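Local coordinates for protein putative phosphosugar isomerase (Clostridium difficile, PDB 3G68) that probably isomerises or otherwise converts phosphosugars through its paired SIS domains, though its exact reaction and substrate are not established, at residues 140-145 against 227-232. Sequence-based numbering, arbitrary orientation.
Sequences SGAKTK and ALKLLE
Lys229 reaches across from helix 220-234 to lie along Ala142 and end at the backbone of Lys143. Its CG stands beside the backbone N (chi1 -70°), and a second bend at chi2 lays CD against Ala142, 3.9 Å from its CA. The later bends at chi3 and chi4 turn NZ to the Lys143 O, to which it gives a short hydrogen bond of 2.6 Å, arriving in the carbonyl plane on a lone pair, with a C=O...N angle of 132°. The same ammonium forms a salt bridge with Glu225 and a hydrogen bond with Thr44, so this buried charge is shared among three oxygen partners. In this double-SIS protein each domain has its own parallel sheet of 2-1-3-4-5 strand order; helix 220-234 packs on the second, while the loop follows strand 129-130 of the first, and the lysine therefore bridges the two. Toward the exposed Gly141 the fit slackens: Glu232 OE1 comes no nearer than 4.1 Å to the Gly141 O. The loop braces itself there, Ser140 OG accepting from the Ala142 N in an ST turn, while the Lys143 side chain leads away from the helix and folds back, its NZ donating to the Ser140 O (2.8 Å).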
loop_
_atom_site.group_PDB
_atom_site.type_symbol
_atom_site.label_atom_id
_atom_site.label_comp_id
_atom_site.label_asym_id
_atom_site.label_seq_id
_atom_site.Cartn_x
_atom_site.Cartn_y
_atom_site.Cartn_z
ATOM N N SER B 140 -44.019 26.084 18.222
ATOM C CA SER B 140 -43.858 25.997 19.659
ATOM C C SER B 140 -43.955 27.404 20.174
ATOM O O SER B 140 -43.395 28.322 19.583
ATOM C CB SER B 140 -42.503 25.402 20.042
ATOM O OG SER B 140 -42.374 25.360 21.457
ATOM N N GLY B 141 -44.696 27.571 21.260
ATOM C CA GLY B 141 -44.764 28.843 21.945
ATOM C C GLY B 141 -43.393 29.179 22.537
ATOM O O GLY B 141 -43.081 30.357 22.737
ATOM N N ALA B 142 -42.558 28.161 22.782
ATOM C CA ALA B 142 -41.223 28.368 23.382
ATOM C C ALA B 142 -40.130 28.267 22.299
ATOM O O ALA B 142 -39.455 27.265 22.178
ATOM C CB ALA B 142 -41.000 27.352 24.521
ATOM N N LYS B 143 -39.951 29.344 21.538
ATOM C CA LYS B 143 -39.016 29.362 20.384
ATOM C C LYS B 143 -37.569 29.210 20.815
ATOM O O LYS B 143 -37.131 29.878 21.778
ATOM C CB LYS B 143 -39.120 30.672 19.585
ATOM C CG LYS B 143 -40.533 31.074 19.110
ATOM C CD LYS B 143 -40.999 30.213 17.968
ATOM C CE LYS B 143 -42.216 30.812 17.272
ATOM N NZ LYS B 143 -43.469 30.652 17.995
ATOM N N THR B 144 -36.834 28.367 20.078
ATOM C CA THR B 144 -35.405 28.096 20.315
ATOM C C THR B 144 -34.659 28.287 19.014
ATOM O O THR B 144 -33.850 29.200 18.875
ATOM C CB THR B 144 -35.213 26.678 20.909
ATOM O OG1 THR B 144 -35.856 25.712 20.090
ATOM C CG2 THR B 144 -35.839 26.586 22.356
ATOM N N LYS B 145 -34.931 27.418 18.058
ATOM C CA LYS B 145 -34.369 27.515 16.703
ATOM C C LYS B 145 -34.411 28.938 16.143
ATOM O O LYS B 145 -33.430 29.451 15.617
ATOM C CB LYS B 145 -35.190 26.587 15.773
ATOM C CG LYS B 145 -34.861 26.682 14.309
ATOM C CD LYS B 145 -35.677 25.666 13.499
ATOM C CE LYS B 145 -37.174 26.003 13.428
ATOM N NZ LYS B 145 -37.857 25.213 12.307
ATOM N N ALA B 227 -33.920 33.116 30.888
ATOM C CA ALA B 227 -34.844 33.407 31.968
ATOM C C ALA B 227 -36.284 33.439 31.442
ATOM O O ALA B 227 -37.158 32.817 32.045
ATOM C CB ALA B 227 -34.464 34.719 32.660
ATOM N N LEU B 228 -36.554 34.124 30.333
ATOM C CA LEU B 228 -37.936 34.187 29.788
ATOM C C LEU B 228 -38.443 32.795 29.392
ATOM O O LEU B 228 -39.585 32.464 29.677
ATOM C CB LEU B 228 -38.030 35.121 28.568
ATOM C CG LEU B 228 -39.357 35.236 27.819
ATOM C CD1 LEU B 228 -40.506 35.716 28.772
ATOM C CD2 LEU B 228 -39.231 36.152 26.543
ATOM N N LYS B 229 -37.608 31.982 28.746
ATOM C CA LYS B 229 -38.081 30.648 28.300
ATOM C C LYS B 229 -38.362 29.722 29.483
ATOM O O LYS B 229 -39.345 28.982 29.464
ATOM C CB LYS B 229 -37.137 30.012 27.276
ATOM C CG LYS B 229 -37.177 30.730 25.910
ATOM C CD LYS B 229 -38.502 30.492 25.182
ATOM C CE LYS B 229 -38.950 31.665 24.321
ATOM N NZ LYS B 229 -38.136 31.864 23.143
ATOM N N LEU B 230 -37.541 29.804 30.521
ATOM C CA LEU B 230 -37.820 29.038 31.758
ATOM C C LEU B 230 -39.140 29.542 32.376
ATOM O O LEU B 230 -39.956 28.748 32.840
ATOM C CB LEU B 230 -36.692 29.180 32.781
ATOM C CG LEU B 230 -35.402 28.353 32.610
ATOM C CD1 LEU B 230 -34.315 28.820 33.591
ATOM C CD2 LEU B 230 -35.696 26.873 32.791
ATOM N N LEU B 231 -39.320 30.855 32.441
ATOM C CA LEU B 231 -40.555 31.420 32.993
ATOM C C LEU B 231 -41.772 30.888 32.257
ATOM O O LEU B 231 -42.752 30.465 32.877
ATOM C CB LEU B 231 -40.574 32.951 32.900
ATOM C CG LEU B 231 -41.791 33.705 33.480
ATOM C CD1 LEU B 231 -41.366 35.145 33.860
ATOM C CD2 LEU B 231 -43.025 33.719 32.533
ATOM N N GLU B 232 -41.708 30.920 30.938
ATOM C CA GLU B 232 -42.850 30.493 30.102
ATOM C C GLU B 232 -43.175 29.010 30.219
ATOM O O GLU B 232 -44.324 28.623 30.061
ATOM C CB GLU B 232 -42.562 30.831 28.645
ATOM C CG GLU B 232 -42.528 32.331 28.350
ATOM C CD GLU B 232 -42.079 32.675 26.912
ATOM O OE1 GLU B 232 -41.451 31.842 26.220
ATOM O OE2 GLU B 232 -42.347 33.818 26.493
#